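Local atomic coordinates of endo-alpha-mannosidase (Bacteroides thetaiotaomicron, PDB entry 4ACY), a protein that hydrolyses internal alpha-mannosidic linkages as a family GH99 glycoside hydrolase, an activity linked to N-glycan processing. Residues A[248-256]-A[297-306]. Sequence-based numbering, arbitrary orientation.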
# COMPACT_ATOMS: atom_id res chain seq x y z
N TYR A 248 5.09 5.69 2.40
CA TYR A 248 4.79 4.28 2.68
C TYR A 248 4.76 3.83 4.15
O TYR A 248 3.72 3.41 4.65
CB TYR A 248 5.61 3.28 1.83
CG TYR A 248 5.04 1.91 2.06
CD1 TYR A 248 3.82 1.56 1.47
CD2 TYR A 248 5.63 1.02 2.96
CE1 TYR A 248 3.22 0.33 1.74
CE2 TYR A 248 5.03 -0.23 3.25
CZ TYR A 248 3.83 -0.56 2.62
OH TYR A 248 3.23 -1.78 2.87
N PHE A 249 5.92 3.88 4.82
CA PHE A 249 6.08 3.17 6.09
C PHE A 249 5.10 3.63 7.17
O PHE A 249 5.00 4.82 7.43
CB PHE A 249 7.53 3.27 6.56
CG PHE A 249 8.49 2.74 5.55
CD1 PHE A 249 8.56 1.37 5.30
CD2 PHE A 249 9.26 3.61 4.79
CE1 PHE A 249 9.42 0.86 4.32
CE2 PHE A 249 10.13 3.12 3.81
CZ PHE A 249 10.21 1.74 3.58
N ALA A 250 4.38 2.68 7.76
CA ALA A 250 3.33 3.04 8.72
C ALA A 250 3.90 3.36 10.09
O ALA A 250 3.19 3.91 10.94
CB ALA A 250 2.34 1.92 8.84
N ALA A 251 5.15 2.96 10.33
CA ALA A 251 5.77 3.16 11.65
C ALA A 251 6.42 4.54 11.72
O ALA A 251 7.36 4.83 10.96
CB ALA A 251 6.78 2.09 11.93
N THR A 252 5.88 5.39 12.60
CA THR A 252 6.37 6.76 12.72
C THR A 252 7.87 6.73 13.02
O THR A 252 8.31 5.98 13.90
CB THR A 252 5.62 7.56 13.81
OG1 THR A 252 5.59 6.80 15.02
CG2 THR A 252 4.20 7.84 13.37
N GLY A 253 8.63 7.50 12.25
CA GLY A 253 10.07 7.66 12.48
C GLY A 253 10.94 6.57 11.89
O GLY A 253 12.16 6.65 11.97
N PHE A 254 10.33 5.54 11.29
CA PHE A 254 11.14 4.51 10.64
C PHE A 254 12.07 5.13 9.60
O PHE A 254 13.22 4.69 9.45
CB PHE A 254 10.28 3.43 10.00
CG PHE A 254 11.09 2.35 9.35
CD1 PHE A 254 11.96 1.56 10.12
CD2 PHE A 254 11.03 2.16 7.98
CE1 PHE A 254 12.75 0.56 9.50
CE2 PHE A 254 11.79 1.17 7.35
CZ PHE A 254 12.66 0.37 8.12
N THR A 255 11.57 6.13 8.87
CA THR A 255 12.39 6.97 8.03
C THR A 255 12.06 8.44 8.35
O THR A 255 11.06 8.74 8.99
CB THR A 255 12.14 6.74 6.52
OG1 THR A 255 10.79 7.09 6.21
CG2 THR A 255 12.44 5.30 6.10
N ASN A 256 12.92 9.34 7.89
CA ASN A 256 12.65 10.77 7.97
C ASN A 256 11.31 11.11 7.30
O ASN A 256 10.50 11.86 7.85
CB ASN A 256 13.81 11.56 7.33
CG ASN A 256 13.53 13.03 7.20
OD1 ASN A 256 12.93 13.48 6.23
ND2 ASN A 256 13.99 13.82 8.17
N THR A 297 10.77 -1.40 15.48
CA THR A 297 9.84 -0.79 14.53
C THR A 297 8.38 -0.92 15.03
O THR A 297 7.48 -0.24 14.54
CB THR A 297 9.98 -1.43 13.13
OG1 THR A 297 11.36 -1.44 12.73
CG2 THR A 297 9.19 -0.63 12.08
N THR A 298 8.15 -1.79 16.01
CA THR A 298 6.81 -1.98 16.56
C THR A 298 6.20 -0.65 17.04
O THR A 298 6.86 0.15 17.71
CB THR A 298 6.81 -3.01 17.70
OG1 THR A 298 7.17 -4.31 17.17
CG2 THR A 298 5.41 -3.11 18.37
N ARG A 299 4.95 -0.41 16.67
CA ARG A 299 4.22 0.76 17.16
C ARG A 299 2.86 0.28 17.63
O ARG A 299 2.08 -0.21 16.81
CB ARG A 299 4.06 1.82 16.05
CG ARG A 299 5.37 2.36 15.46
CD ARG A 299 6.11 3.34 16.38
NE ARG A 299 7.32 3.81 15.71
CZ ARG A 299 8.51 3.21 15.78
NH1 ARG A 299 8.67 2.12 16.52
NH2 ARG A 299 9.55 3.70 15.10
N ASP A 300 2.57 0.37 18.93
CA ASP A 300 1.28 -0.10 19.46
C ASP A 300 0.11 0.75 18.95
O ASP A 300 0.24 1.95 18.76
CB ASP A 300 1.24 -0.07 20.99
CG ASP A 300 2.29 -0.95 21.64
OD1 ASP A 300 2.83 -1.90 21.01
OD2 ASP A 300 2.57 -0.68 22.83
N ARG A 301 -1.04 0.12 18.75
CA ARG A 301 -2.21 0.83 18.23
C ARG A 301 -2.87 1.76 19.26
O ARG A 301 -3.53 2.72 18.87
CB ARG A 301 -3.24 -0.14 17.65
CG ARG A 301 -2.68 -0.98 16.52
CD ARG A 301 -3.77 -1.41 15.56
NE ARG A 301 -3.17 -2.10 14.43
CZ ARG A 301 -3.79 -2.40 13.29
NH1 ARG A 301 -5.08 -2.08 13.10
NH2 ARG A 301 -3.12 -3.02 12.33
N GLU A 302 -2.67 1.45 20.54
CA GLU A 302 -3.24 2.23 21.65
C GLU A 302 -4.73 2.53 21.43
O GLU A 302 -5.17 3.68 21.47
CB GLU A 302 -2.44 3.51 21.92
CG GLU A 302 -0.96 3.28 22.26
CD GLU A 302 -0.73 2.75 23.67
OE1 GLU A 302 -1.71 2.40 24.36
OE2 GLU A 302 0.45 2.68 24.09
N ASN A 303 -5.51 1.47 21.19
CA ASN A 303 -6.96 1.60 20.99
C ASN A 303 -7.34 2.70 20.00
O ASN A 303 -8.30 3.47 20.22
CB ASN A 303 -7.67 1.81 22.34
CG ASN A 303 -7.52 0.62 23.27
OD1 ASN A 303 -7.52 -0.54 22.83
ND2 ASN A 303 -7.41 0.90 24.57
N GLY A 304 -6.58 2.79 18.91
CA GLY A 304 -6.88 3.71 17.82
C GLY A 304 -6.18 5.06 17.91
O GLY A 304 -6.22 5.83 16.96
N LYS A 305 -5.54 5.34 19.04
CA LYS A 305 -4.87 6.64 19.20
C LYS A 305 -3.74 6.86 18.19
O LYS A 305 -3.55 7.98 17.70
CB LYS A 305 -4.33 6.82 20.62
CG LYS A 305 -3.80 8.23 20.87
CD LYS A 305 -3.27 8.40 22.29
CE LYS A 305 -2.85 9.85 22.53
NZ LYS A 305 -1.61 10.21 21.78
N TYR A 306 -3.00 5.80 17.89
CA TYR A 306 -1.88 5.90 16.97
C TYR A 306 -2.39 6.32 15.59
O TYR A 306 -1.86 7.24 14.98
CB TYR A 306 -1.17 4.56 16.89
CG TYR A 306 0.04 4.57 15.98
CD1 TYR A 306 -0.10 4.28 14.63
CD2 TYR A 306 1.31 4.87 16.46
CE1 TYR A 306 1.00 4.29 13.77
CE2 TYR A 306 2.42 4.87 15.62
CZ TYR A 306 2.26 4.58 14.27
OH TYR A 306 3.34 4.55 13.43
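R299 meets A251 and T252 of the loop 248-256 from CG outward to NH2. Its CB leads toward that loop, and CG, placed beside the backbone N (chi1 -60°), lies 3.8 Å from CB of A251. A bend at chi2 (-75°) then carries CD past OG1 of T252 and brings the guanidinium side-on to the T252 carbonyl. NE and NH2 both donate to T252 O, at 3.0 and 2.9 Å; the oxygen sits in the guanidinium plane, and NE comes in on a lone pair while NH2 is tilted away from the carbonyl plane. CB of A251 lies over one face, offset toward the rim. NH1 turns back to the carbonyls of T298 and S296, which probably helps hold the guanidinium's rotation. A leucine here would remove both donors and would probably leave T252 O without its mates and the 251-254 turn less firmly held. Y306, at the start of helix 305-316, secures the same loop from another direction: its OH donates to A250 O at 2.6 Å and accepts from T252 N at 2.8 Å, bridging two backbone groups. Nearby, CG2 of T297 packs on CB of A251 at 3.6 Å, while T297 OG1 is hydrogen-bonded to N294 OD1. The bend is a type II beta turn, A251 to F254, in the loop following barrel strand 244-246, here tied to the segment leading into helix 305-316 within a (beta/alpha)8 TIM barrel.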